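Local coordinates for multifunctional non-homologous end joining DNA repair protein LigD (Mycobacterium tuberculosis, PDB 2IRU), which probably repairs DNA double-strand breaks by non-homologous end joining with Ku, this chain being its N-terminal polymerase domain of the primase-polymerase family, at residues 171-176 with 253-258; 138-143 with 179-184; 175-180 with 245-250; 37-42 with 275-280; 110-115 with 239-244. One frame throughout, in Å; residues are numbered along the deposited sequence.

Interaction 1 (171-176 with 253-258)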
# COMPACT_ATOMS: atom_id res chain seq x y z
N PHE A 171 1.03 12.31 3.86
CA PHE A 171 1.43 11.33 4.87
C PHE A 171 2.53 10.44 4.31
O PHE A 171 2.33 9.78 3.27
CB PHE A 171 0.24 10.44 5.28
CG PHE A 171 -0.92 11.22 5.84
CD1 PHE A 171 -1.04 11.41 7.22
CD2 PHE A 171 -1.89 11.78 4.99
CE1 PHE A 171 -2.11 12.13 7.76
CE2 PHE A 171 -2.96 12.50 5.52
CZ PHE A 171 -3.08 12.69 6.89
N PRO A 172 3.66 10.33 5.03
CA PRO A 172 4.65 9.39 4.51
C PRO A 172 4.53 7.97 5.03
O PRO A 172 4.14 7.75 6.17
CB PRO A 172 5.99 10.00 4.99
CG PRO A 172 5.64 10.81 6.23
CD PRO A 172 4.12 11.03 6.25
N VAL A 173 4.89 7.04 4.18
CA VAL A 173 4.84 5.62 4.52
C VAL A 173 6.07 4.96 3.90
O VAL A 173 6.19 4.90 2.66
CB VAL A 173 3.57 4.93 3.96
CG1 VAL A 173 3.59 3.46 4.34
CG2 VAL A 173 2.29 5.58 4.49
N THR A 174 7.00 4.51 4.74
CA THR A 174 8.18 3.82 4.18
C THR A 174 7.66 2.49 3.65
O THR A 174 6.87 1.83 4.32
CB THR A 174 9.34 3.68 5.18
OG1 THR A 174 8.89 3.22 6.47
CG2 THR A 174 10.06 5.06 5.35
N SER A 175 8.05 2.13 2.44
CA SER A 175 7.41 1.01 1.72
C SER A 175 7.74 -0.37 2.26
O SER A 175 7.05 -1.32 1.88
CB SER A 175 7.83 1.02 0.23
OG SER A 175 9.16 0.62 0.09
N GLY A 176 8.78 -0.51 3.10
CA GLY A 176 9.26 -1.83 3.55
C GLY A 176 10.31 -2.42 2.62
O GLY A 176 10.98 -3.38 2.97
N THR A 253 9.62 -6.87 6.88
CA THR A 253 9.41 -5.44 6.99
C THR A 253 7.98 -5.09 6.58
O THR A 253 7.24 -5.92 6.01
CB THR A 253 10.42 -4.67 6.14
OG1 THR A 253 10.43 -5.26 4.85
CG2 THR A 253 11.84 -4.77 6.76
N VAL A 254 7.59 -3.83 6.81
CA VAL A 254 6.20 -3.40 6.61
C VAL A 254 6.12 -2.05 5.87
O VAL A 254 7.04 -1.20 6.03
CB VAL A 254 5.52 -3.22 8.04
CG1 VAL A 254 4.13 -2.57 7.95
CG2 VAL A 254 5.40 -4.59 8.76
N ALA A 255 5.02 -1.87 5.13
CA ALA A 255 4.71 -0.55 4.59
C ALA A 255 4.25 0.33 5.78
O ALA A 255 3.04 0.36 6.14
CB ALA A 255 3.64 -0.72 3.50
N ALA A 256 5.21 1.00 6.43
CA ALA A 256 4.98 1.56 7.78
C ALA A 256 4.74 3.08 7.74
O ALA A 256 5.64 3.81 7.28
CB ALA A 256 6.15 1.26 8.73
N PRO A 257 3.58 3.56 8.26
CA PRO A 257 3.43 5.02 8.39
C PRO A 257 4.48 5.62 9.30
O PRO A 257 4.85 5.02 10.35
CB PRO A 257 2.03 5.21 9.01
CG PRO A 257 1.27 3.99 8.62
CD PRO A 257 2.35 2.86 8.67
N ARG A 258 4.95 6.81 8.91
CA ARG A 258 5.98 7.54 9.66
C ARG A 258 5.51 8.97 9.91
O ARG A 258 4.57 9.46 9.26
CB ARG A 258 7.32 7.58 8.89
CG ARG A 258 7.79 6.21 8.34
CD ARG A 258 7.96 5.14 9.42
NE ARG A 258 9.20 5.27 10.19
CZ ARG A 258 10.38 4.74 9.83
NH1 ARG A 258 10.50 4.04 8.70
NH2 ARG A 258 11.44 4.89 10.62
O HOH W 1 2.25 8.96 8.11
O HOH W 2 9.10 0.55 6.62
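T174 OG1 has two close polar partners: R258 NH1 donates to it at 2.9 Å, and water 2 lies 2.7 Å from the same T174 OG1. The hydroxyl lies in the plane of the R258 guanidinium, at its edge. R258 gets there by folding back, bent at chi2 (-58°) and chi3 (-78°), which also lays its CG against T174 CG2. NH1 has a second partner in the backbone O of R269. Water 2 also donates a hydrogen bond to V254 O, and so ties the threonine to the far end of 253-258. Strands 171-174 and 253-257 run antiparallel as neighbours in the mixed sheet of the polymerase domain. T174 and A256 form the hydrogen-bonded pair, with A256 N to T174 O at 2.8 Å, and R258 N continues the ladder to P172 O at 3.0 Å. V173 and P257 make the non-hydrogen-bonded pair on the other face, where V173 CG1 meets A255 C at 3.5 Å. Beyond the end of strand 171-174, T253 OG1 donates to G176 O at 2.7 Å; S175 and G176 belong to the presumed substrate-binding loop. The positive phi of G176 (89°) suits glycine, and its CA passes 3.4 Å from V254 O.

Interaction 2 (138-143 with 179-184); sequences VFDLDP and GLHLYT
V138 lies over one face of the Y183 ring in a CH-pi contact, its CG2 3.8 Å from the ring centroid and displaced toward the rim. The branch is carried there because V138 CG2 stands opposite the backbone N, while CG1 takes the place between N and the carbonyl carbon (chi1 69°). Both side chains point the same way, alongside each other, and T240 packs against them. The backbones beneath are tightly zipped: F139 pairs with L182 and L141 with L180, two antiparallel hydrogen-bonded pairs, the shortest bond running from L141 N to L180 O at 2.7 Å. On the face of F139, L180, L141 and L182 the side chains that meet are apolar. L141 CD2 meets L182 CD1 at 4.1 Å, and helix 149-164 covers the leucines with A156 and V159.

The other face changes character at the non-hydrogen-bonded pair D140 and H181. D140 is partly exposed and hydrated, its CG 3.6 Å from H181 CE1 with carboxylate and ring planes 35° apart. No direct bond joins them; water 3 donates to D140 OD2 at 3.1 Å and accepts a weak bond from H181 NE2, whereas H181 ND1 is buried without a partner. D140 and D142, with one residue between them, are by similarity ligands of two manganese ions, with D230 beside them for the second. One face of the pairing is thus apolar and the D140/H181 end of the other polar: water 3 and Q233 NE2 bond to D140 OD2, which by similarity would coordinate manganese.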
# COMPACT_ATOMS: atom_id res chain seq x y z
N VAL A 138 -1.31 8.84 -4.51
CA VAL A 138 -0.10 8.22 -4.00
C VAL A 138 1.06 8.60 -4.90
O VAL A 138 0.92 8.68 -6.14
CB VAL A 138 -0.20 6.68 -3.89
CG1 VAL A 138 -0.26 6.05 -5.26
CG2 VAL A 138 0.97 6.11 -3.09
N PHE A 139 2.19 8.90 -4.27
CA PHE A 139 3.45 9.07 -4.97
C PHE A 139 4.44 8.01 -4.47
O PHE A 139 4.55 7.80 -3.26
CB PHE A 139 4.04 10.45 -4.74
CG PHE A 139 3.16 11.55 -5.25
CD1 PHE A 139 3.38 12.10 -6.51
CD2 PHE A 139 2.12 12.05 -4.45
CE1 PHE A 139 2.53 13.12 -6.97
CE2 PHE A 139 1.30 13.06 -4.89
CZ PHE A 139 1.50 13.60 -6.16
N ASP A 140 5.13 7.35 -5.40
CA ASP A 140 6.16 6.39 -5.04
C ASP A 140 7.48 7.10 -5.32
O ASP A 140 7.78 7.39 -6.48
CB ASP A 140 6.05 5.15 -5.94
CG ASP A 140 7.12 4.10 -5.68
OD1 ASP A 140 8.03 4.25 -4.80
OD2 ASP A 140 7.04 3.08 -6.40
N LEU A 141 8.23 7.39 -4.26
CA LEU A 141 9.52 8.04 -4.39
C LEU A 141 10.59 6.98 -4.37
O LEU A 141 10.84 6.35 -3.33
CB LEU A 141 9.72 9.04 -3.24
CG LEU A 141 9.12 10.43 -3.50
CD1 LEU A 141 7.62 10.45 -3.81
CD2 LEU A 141 9.43 11.33 -2.29
N ASP A 142 11.19 6.75 -5.53
CA ASP A 142 12.16 5.68 -5.66
C ASP A 142 13.56 6.25 -5.82
O ASP A 142 13.84 6.88 -6.85
CB ASP A 142 11.82 4.76 -6.83
CG ASP A 142 12.68 3.48 -6.82
OD1 ASP A 142 12.45 2.60 -5.95
OD2 ASP A 142 13.59 3.38 -7.66
N PRO A 143 14.43 6.07 -4.79
CA PRO A 143 15.77 6.66 -4.81
C PRO A 143 16.71 5.96 -5.79
O PRO A 143 16.92 4.74 -5.69
CB PRO A 143 16.26 6.48 -3.36
CG PRO A 143 15.54 5.24 -2.88
CD PRO A 143 14.17 5.33 -3.53
N GLY A 179 11.35 1.97 -1.59
CA GLY A 179 10.52 3.14 -1.84
C GLY A 179 10.15 3.89 -0.57
O GLY A 179 10.31 3.40 0.56
N LEU A 180 9.79 5.14 -0.76
CA LEU A 180 9.03 5.90 0.21
C LEU A 180 7.73 6.26 -0.53
O LEU A 180 7.81 6.83 -1.62
CB LEU A 180 9.82 7.18 0.56
CG LEU A 180 9.14 8.21 1.45
CD1 LEU A 180 8.78 7.58 2.79
CD2 LEU A 180 10.04 9.43 1.64
N HIS A 181 6.57 5.89 0.02
CA HIS A 181 5.29 6.30 -0.57
C HIS A 181 4.74 7.50 0.19
O HIS A 181 4.92 7.58 1.41
CB HIS A 181 4.24 5.19 -0.54
CG HIS A 181 4.55 4.06 -1.47
ND1 HIS A 181 4.25 4.11 -2.82
CD2 HIS A 181 5.06 2.83 -1.24
CE1 HIS A 181 4.61 2.96 -3.38
NE2 HIS A 181 5.13 2.18 -2.45
N LEU A 182 4.08 8.41 -0.53
CA LEU A 182 3.44 9.58 0.07
C LEU A 182 1.97 9.50 -0.34
O LEU A 182 1.70 9.33 -1.52
CB LEU A 182 4.00 10.92 -0.44
CG LEU A 182 5.50 11.16 -0.22
CD1 LEU A 182 5.89 12.58 -0.68
CD2 LEU A 182 5.85 11.01 1.25
N TYR A 183 1.06 9.59 0.62
CA TYR A 183 -0.38 9.60 0.35
C TYR A 183 -0.97 10.96 0.72
O TYR A 183 -0.58 11.58 1.71
CB TYR A 183 -1.08 8.55 1.20
CG TYR A 183 -0.77 7.12 0.81
CD1 TYR A 183 -1.55 6.47 -0.16
CD2 TYR A 183 0.29 6.41 1.41
CE1 TYR A 183 -1.28 5.15 -0.54
CE2 TYR A 183 0.57 5.06 1.04
CZ TYR A 183 -0.24 4.44 0.07
OH TYR A 183 0.01 3.14 -0.33
N THR A 184 -1.94 11.40 -0.08
CA THR A 184 -2.62 12.66 0.16
C THR A 184 -4.13 12.47 -0.06
O THR A 184 -4.56 12.13 -1.17
CB THR A 184 -2.10 13.76 -0.76
OG1 THR A 184 -0.67 13.88 -0.57
CG2 THR A 184 -2.84 15.04 -0.41
O HOH W 3 7.08 0.94 -4.21

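Interaction 3 (175-180 with 245-250)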
# COMPACT_ATOMS: atom_id res chain seq x y z
N SER A 175 8.05 2.13 2.44
CA SER A 175 7.41 1.01 1.72
C SER A 175 7.74 -0.37 2.26
O SER A 175 7.05 -1.32 1.88
CB SER A 175 7.83 1.02 0.23
OG SER A 175 9.16 0.62 0.09
N GLY A 176 8.78 -0.51 3.10
CA GLY A 176 9.26 -1.83 3.55
C GLY A 176 10.31 -2.42 2.62
O GLY A 176 10.98 -3.38 2.97
N SER A 177 10.42 -1.84 1.42
CA SER A 177 11.41 -2.26 0.44
C SER A 177 12.51 -1.22 0.34
O SER A 177 13.45 -1.24 1.13
CB SER A 177 10.72 -2.49 -0.92
OG SER A 177 9.89 -3.62 -0.85
N LYS A 178 12.37 -0.31 -0.62
CA LYS A 178 13.33 0.75 -0.90
C LYS A 178 12.56 2.07 -1.06
O LYS A 178 13.03 3.16 -0.69
CB LYS A 178 14.05 0.41 -2.21
CG LYS A 178 15.06 1.46 -2.70
CD LYS A 178 16.04 0.88 -3.74
CE LYS A 178 15.39 0.72 -5.11
NZ LYS A 178 16.28 -0.05 -6.02
N GLY A 179 11.35 1.97 -1.59
CA GLY A 179 10.52 3.14 -1.84
C GLY A 179 10.15 3.89 -0.57
O GLY A 179 10.31 3.40 0.56
N LEU A 180 9.79 5.14 -0.76
CA LEU A 180 9.03 5.90 0.21
C LEU A 180 7.73 6.26 -0.53
O LEU A 180 7.81 6.83 -1.62
CB LEU A 180 9.82 7.18 0.56
CG LEU A 180 9.14 8.21 1.45
CD1 LEU A 180 8.78 7.58 2.79
CD2 LEU A 180 10.04 9.43 1.64
N SER A 245 0.80 -3.44 5.34
CA SER A 245 1.11 -4.76 4.75
C SER A 245 2.55 -5.16 5.06
O SER A 245 3.48 -4.32 5.02
CB SER A 245 0.96 -4.73 3.22
OG SER A 245 1.20 -6.04 2.66
N LEU A 246 2.74 -6.45 5.30
CA LEU A 246 4.08 -7.05 5.32
C LEU A 246 4.61 -6.99 3.89
O LEU A 246 3.82 -6.84 2.92
CB LEU A 246 4.00 -8.53 5.76
CG LEU A 246 3.72 -8.76 7.24
CD1 LEU A 246 3.33 -10.20 7.51
CD2 LEU A 246 4.95 -8.45 8.07
N ARG A 247 5.92 -7.18 3.80
CA ARG A 247 6.60 -7.34 2.52
C ARG A 247 7.20 -8.73 2.43
O ARG A 247 7.76 -9.27 3.42
CB ARG A 247 7.71 -6.30 2.35
CG ARG A 247 7.25 -4.83 2.46
CD ARG A 247 6.06 -4.51 1.55
NE ARG A 247 6.25 -4.90 0.17
CZ ARG A 247 6.64 -4.07 -0.79
NH1 ARG A 247 6.85 -2.78 -0.54
NH2 ARG A 247 6.76 -4.52 -2.04
N GLY A 248 7.16 -9.29 1.22
CA GLY A 248 7.75 -10.62 0.98
C GLY A 248 9.20 -10.42 0.60
O GLY A 248 9.58 -10.42 -0.58
N ARG A 249 9.99 -10.15 1.62
CA ARG A 249 11.40 -9.81 1.47
C ARG A 249 12.14 -10.66 2.47
O ARG A 249 11.53 -11.39 3.27
CB ARG A 249 11.62 -8.32 1.75
CG ARG A 249 11.14 -7.40 0.62
CD ARG A 249 11.59 -5.98 0.80
NE ARG A 249 13.05 -5.80 0.69
CZ ARG A 249 13.72 -5.69 -0.46
NH1 ARG A 249 13.10 -5.79 -1.64
NH2 ARG A 249 15.04 -5.51 -0.45
N THR A 250 13.47 -10.57 2.45
CA THR A 250 14.27 -11.38 3.38
C THR A 250 13.86 -11.22 4.84
O THR A 250 13.88 -12.22 5.60
CB THR A 250 15.78 -11.15 3.19
OG1 THR A 250 16.12 -9.79 3.52
CG2 THR A 250 16.16 -11.48 1.77
O HOH W 4 10.29 -6.59 -2.53
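Two successive bends, chi2 -51° and chi3 -52°, curl R247 back over the loop 175-180 and bring its guanidinium to the S175 carbonyl. R247 NH1 donates to S175 O at 2.8 Å, the oxygen lying at the guanidinium edge and in its plane. Relative to the carbonyl, the nitrogen stands above the peptide plane, 43° out of it. S177 OG sits over one face of the same guanidinium, 3.0 Å above the plane and offset toward the rim; it approaches R247 NH1 without making a hydrogen bond. The curled chain also rests on the loop, R247 CG lying 3.8 Å from G176 CA.

R249 comes to the loop differently, nearly straight at chi2 and bent at chi3. Its CD touches S177 OG at 3.3 Å and G176 O at 3.4 Å, and its guanidinium has one face turned to S177 CA. Water 4 lies in the plane of that group, accepting from R249 NH1 at 3.1 Å and reaching S177 OG in a weak bond.

The loop has its own brace. S175 OG accepts from S177 N, an ST turn, and donates to G179 O. That carbonyl also accepts a hydrogen bond from S175 N, both donors coming from the same face of its plane. From the second shell, E112 forms a salt bridge to R247 NE, fixing the guanidinium at another corner. S175 to L180 and R247 are assigned by similarity to substrate binding, so this serine- and glycine-rich loop with its arginine is consistent with one wall of the nucleotide pocket of a primase-polymerase domain.

Interaction 4 (37-42 with 275-280); sequences AGVAEV and EVLTRI
I280 and V39 form the closest meeting of the two helices. Followed outward from CB, I280 branches into CG2, which lies 4.0 Å from V42 CG1, and CG1, which passes 4.1 Å from V42 CG2. The chain ends in CD1, wedged between both valines: I280 CD1 is 3.5 Å from V42 CG2 and only 3.4 Å from V39 CG1, tighter than usual for two methyl carbons. With CG1 beside the backbone N and anti to the carbonyl carbon (chi1 -64°) and CD1 extended beyond it (chi2 163°), the isoleucine projects across the gap between the helices. It meets V42 tip to tip but crosses V39 at about a right angle.

V39 CG1 takes part in most of the remaining contacts. L277 CD2 touches it at 3.8 Å, its side chain too crossing that of V39 nearly at right angles, and V276 CG1 comes within 4.3 Å. L277 CD2 also rests on the bare backbone of G38, 3.9 Å from its CA. G38 and L277 have the nearest CA atoms.

No hydrogen bond joins the two segments; the contact is made by apolar side chains and the G38 backbone. It is partly buried, G38 standing at its exposed border while V39 and V276 are buried. Y244 packs on V42 and V276 from the inner side, and Y35 of the first helix touches V276 and L277. The segment axes run 10.2 Å apart at a crossing of 49°, a helix-helix packing that joins helix 29-47, early in the chain, to helix 273-283, late in it.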
# COMPACT_ATOMS: atom_id res chain seq x y z
N ALA A 37 -3.84 -9.68 12.89
CA ALA A 37 -4.82 -9.39 13.96
C ALA A 37 -4.51 -8.09 14.68
O ALA A 37 -5.42 -7.31 14.98
CB ALA A 37 -4.87 -10.54 14.95
N GLY A 38 -3.23 -7.89 14.99
CA GLY A 38 -2.79 -6.72 15.80
C GLY A 38 -2.97 -5.42 15.05
O GLY A 38 -3.23 -4.37 15.66
N VAL A 39 -2.78 -5.49 13.72
CA VAL A 39 -2.89 -4.26 12.89
C VAL A 39 -4.28 -4.05 12.28
O VAL A 39 -4.51 -2.99 11.67
CB VAL A 39 -1.78 -4.12 11.78
CG1 VAL A 39 -0.36 -4.15 12.39
CG2 VAL A 39 -1.97 -5.12 10.63
N ALA A 40 -5.19 -5.02 12.45
CA ALA A 40 -6.48 -4.92 11.75
C ALA A 40 -7.16 -3.55 11.94
O ALA A 40 -7.61 -2.94 10.97
CB ALA A 40 -7.46 -6.07 12.17
N GLU A 41 -7.24 -3.10 13.19
CA GLU A 41 -8.02 -1.90 13.50
C GLU A 41 -7.50 -0.72 12.71
O GLU A 41 -8.31 0.04 12.14
CB GLU A 41 -7.96 -1.58 14.99
CG GLU A 41 -8.89 -0.41 15.43
CD GLU A 41 -8.62 0.09 16.86
OE1 GLU A 41 -7.89 -0.61 17.63
OE2 GLU A 41 -9.16 1.16 17.24
N VAL A 42 -6.18 -0.56 12.68
CA VAL A 42 -5.57 0.59 11.98
C VAL A 42 -5.44 0.36 10.48
O VAL A 42 -5.47 1.35 9.69
CB VAL A 42 -4.20 1.01 12.60
CG1 VAL A 42 -4.38 1.40 14.06
CG2 VAL A 42 -3.11 -0.09 12.44
N GLU A 275 8.13 -3.93 15.32
CA GLU A 275 8.24 -2.51 15.63
C GLU A 275 6.94 -1.77 15.32
O GLU A 275 6.51 -0.85 16.08
CB GLU A 275 9.39 -1.90 14.82
CG GLU A 275 10.77 -2.50 15.07
CD GLU A 275 11.82 -1.81 14.25
OE1 GLU A 275 11.92 -2.11 13.03
OE2 GLU A 275 12.58 -0.96 14.82
N VAL A 276 6.29 -2.16 14.23
CA VAL A 276 5.02 -1.53 13.82
C VAL A 276 3.97 -1.75 14.90
O VAL A 276 3.21 -0.82 15.26
CB VAL A 276 4.57 -2.06 12.45
CG1 VAL A 276 3.12 -1.62 12.14
CG2 VAL A 276 5.57 -1.56 11.36
N LEU A 277 3.91 -2.96 15.43
CA LEU A 277 2.97 -3.26 16.52
C LEU A 277 3.20 -2.36 17.75
O LEU A 277 2.25 -1.83 18.34
CB LEU A 277 3.09 -4.74 16.86
CG LEU A 277 2.44 -5.68 15.82
CD1 LEU A 277 2.75 -7.16 16.24
CD2 LEU A 277 0.90 -5.51 15.65
N THR A 278 4.47 -2.23 18.14
CA THR A 278 4.84 -1.39 19.30
C THR A 278 4.42 0.07 19.06
O THR A 278 3.88 0.75 19.95
CB THR A 278 6.34 -1.51 19.55
OG1 THR A 278 6.60 -2.88 19.90
CG2 THR A 278 6.81 -0.61 20.71
N ARG A 279 4.63 0.53 17.84
CA ARG A 279 4.29 1.90 17.44
C ARG A 279 2.77 2.14 17.51
O ARG A 279 2.32 3.19 18.02
CB ARG A 279 4.83 2.19 16.05
CG ARG A 279 6.38 2.34 16.06
CD ARG A 279 6.99 2.18 14.68
NE ARG A 279 6.51 3.25 13.79
CZ ARG A 279 6.99 4.49 13.76
NH1 ARG A 279 8.01 4.88 14.56
NH2 ARG A 279 6.45 5.36 12.91
N ILE A 280 1.99 1.17 17.03
CA ILE A 280 0.53 1.29 17.07
C ILE A 280 0.03 1.44 18.52
O ILE A 280 -0.83 2.30 18.80
CB ILE A 280 -0.19 0.14 16.36
CG1 ILE A 280 0.14 0.15 14.86
CG2 ILE A 280 -1.70 0.18 16.71
CD1 ILE A 280 -0.19 -1.19 14.13

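Interaction 5 (110-115 with 239-244)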
# COMPACT_ATOMS: atom_id res chain seq x y z
N ALA A 110 -0.66 -14.79 2.07
CA ALA A 110 -0.67 -13.55 1.25
C ALA A 110 0.08 -12.50 2.09
O ALA A 110 -0.55 -11.66 2.81
CB ALA A 110 -2.11 -13.10 0.91
N LEU A 111 1.42 -12.57 2.05
CA LEU A 111 2.23 -11.64 2.87
C LEU A 111 1.89 -10.22 2.49
O LEU A 111 1.85 -9.33 3.35
CB LEU A 111 3.74 -11.91 2.67
CG LEU A 111 4.15 -13.35 2.97
CD1 LEU A 111 5.68 -13.49 2.77
CD2 LEU A 111 3.67 -13.80 4.40
N GLU A 112 1.65 -10.01 1.20
CA GLU A 112 1.38 -8.65 0.67
C GLU A 112 -0.06 -8.44 0.27
O GLU A 112 -0.68 -9.29 -0.41
CB GLU A 112 2.29 -8.36 -0.51
CG GLU A 112 3.76 -8.31 -0.08
CD GLU A 112 4.71 -7.79 -1.15
OE1 GLU A 112 4.29 -7.60 -2.30
OE2 GLU A 112 5.93 -7.63 -0.84
N VAL A 113 -0.60 -7.31 0.72
CA VAL A 113 -1.91 -6.79 0.23
C VAL A 113 -1.64 -5.50 -0.56
O VAL A 113 -0.99 -4.60 -0.03
CB VAL A 113 -2.86 -6.53 1.41
CG1 VAL A 113 -4.22 -5.96 0.94
CG2 VAL A 113 -3.03 -7.82 2.21
N HIS A 114 -2.13 -5.43 -1.79
CA HIS A 114 -1.96 -4.25 -2.65
C HIS A 114 -3.34 -3.72 -3.00
O HIS A 114 -4.26 -4.51 -3.26
CB HIS A 114 -1.26 -4.66 -3.95
CG HIS A 114 0.13 -5.18 -3.76
ND1 HIS A 114 1.24 -4.55 -4.28
CD2 HIS A 114 0.59 -6.30 -3.15
CE1 HIS A 114 2.32 -5.24 -3.98
NE2 HIS A 114 1.96 -6.33 -3.31
N VAL A 115 -3.51 -2.39 -2.96
CA VAL A 115 -4.82 -1.79 -3.29
C VAL A 115 -4.61 -0.53 -4.19
O VAL A 115 -3.55 0.14 -4.12
CB VAL A 115 -5.64 -1.37 -2.02
CG1 VAL A 115 -6.10 -2.63 -1.22
CG2 VAL A 115 -4.83 -0.37 -1.13
N THR A 239 -1.97 -0.84 -8.77
CA THR A 239 -2.27 -1.13 -7.38
C THR A 239 -0.94 -0.92 -6.62
O THR A 239 0.14 -1.02 -7.22
CB THR A 239 -2.86 -2.56 -7.27
OG1 THR A 239 -3.31 -2.82 -5.93
CG2 THR A 239 -1.80 -3.60 -7.69
N THR A 240 -1.03 -0.55 -5.35
CA THR A 240 0.13 -0.14 -4.54
C THR A 240 0.03 -0.85 -3.18
O THR A 240 -1.08 -0.99 -2.61
CB THR A 240 0.13 1.41 -4.35
OG1 THR A 240 0.28 2.03 -5.65
CG2 THR A 240 1.20 1.85 -3.40
N ILE A 241 1.17 -1.37 -2.73
CA ILE A 241 1.27 -2.01 -1.42
C ILE A 241 0.50 -1.23 -0.35
O ILE A 241 0.68 0.01 -0.20
CB ILE A 241 2.75 -2.20 -0.99
CG1 ILE A 241 2.86 -3.11 0.25
CG2 ILE A 241 3.48 -0.82 -0.73
CD1 ILE A 241 2.65 -4.62 -0.11
N ALA A 242 -0.34 -1.93 0.39
CA ALA A 242 -1.18 -1.26 1.37
C ALA A 242 -0.43 -0.86 2.63
O ALA A 242 0.39 -1.63 3.12
CB ALA A 242 -2.33 -2.12 1.72
N PRO A 243 -0.75 0.33 3.19
CA PRO A 243 -0.15 0.64 4.48
C PRO A 243 -0.39 -0.53 5.48
O PRO A 243 -1.50 -1.12 5.50
CB PRO A 243 -0.90 1.89 4.94
CG PRO A 243 -1.30 2.58 3.64
CD PRO A 243 -1.63 1.41 2.70
N TYR A 244 0.63 -0.80 6.28
CA TYR A 244 0.65 -1.91 7.26
C TYR A 244 0.83 -3.32 6.67
O TYR A 244 1.02 -4.28 7.42
CB TYR A 244 -0.56 -1.89 8.17
CG TYR A 244 -0.66 -0.61 8.97
CD1 TYR A 244 0.14 -0.44 10.11
CD2 TYR A 244 -1.57 0.40 8.61
CE1 TYR A 244 0.06 0.73 10.88
CE2 TYR A 244 -1.67 1.59 9.38
CZ TYR A 244 -0.84 1.73 10.51
OH TYR A 244 -0.89 2.84 11.28
O HOH W 5 1.79 -2.99 -6.41
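H114 and I241 meet first by apolar contact, I241 CD1 resting over one face of the imidazole 4.0 Å from the ring centroid, a CH-pi contact displaced toward the rim. I241 CG1 stands opposite the backbone N (chi1 -169°), and the turn at chi2 then brings CD1 over the ring. The same methyl touches E112 CB at 3.8 Å, so it covers both residues of a polar pair. On the other face of the sheet A242 CB nestles against V115 CG2, with V113 CG1 slightly farther off, and I47 of helix 29-47 packs on V115 and A242.

Backbone hydrogen bonds come next. V115 and T240 are the antiparallel hydrogen-bonded pair, V115 N to T240 O at 2.8 Å and T240 N to V115 O at 2.9 Å. A242 N donates to V113 O, also at 2.8 Å, while H114 and I241 are the non-hydrogen-bonded pair. Strand 240-241 forms one edge of the four-stranded antiparallel sheet, and 112-115 lies between it and 53-56. A classic beta bulge at L111 and E112, opposite K55, lies in the pairing on that other side.

Side-chain polar bonds hold the ring. H114 NE2 donates to E112 OE1 at 2.8 Å, in the imidazole plane, meeting the oxygen on its anti side, about 30° out of the carboxylate plane. E112 OE2 accepts from G248 N. Water 5 joins the remaining nitrogen, H114 ND1, to T239 O, donating to the latter at 2.7 Å. F67 meets the ring edge-to-face. H114 and T239 are by similarity substrate-binding residues, as are K55 and R247 nearby.

From the N terminus, helix 29-47 enters first, and interaction 4 closes the widest loop by bringing it to helix 273-283; the other four contacts fall within that span. Interaction 5 joins 110-115 to 239-244 in the four-stranded sheet and encloses interaction 2, an antiparallel pairing of strands 129-143 and 180-186 in the mixed sheet. Interaction 1 adds 253-258 to the side of 171-174 away from strand 180-186, crossing interactions 2 and 5 along the chain. Interaction 3 begins where interaction 1 ends its first segment and also crosses interaction 5. H181 touches strand 240-241 and A255 bonds to Y244, so both sheets border the presumed substrate pocket, with the helix pair packed behind through Y244.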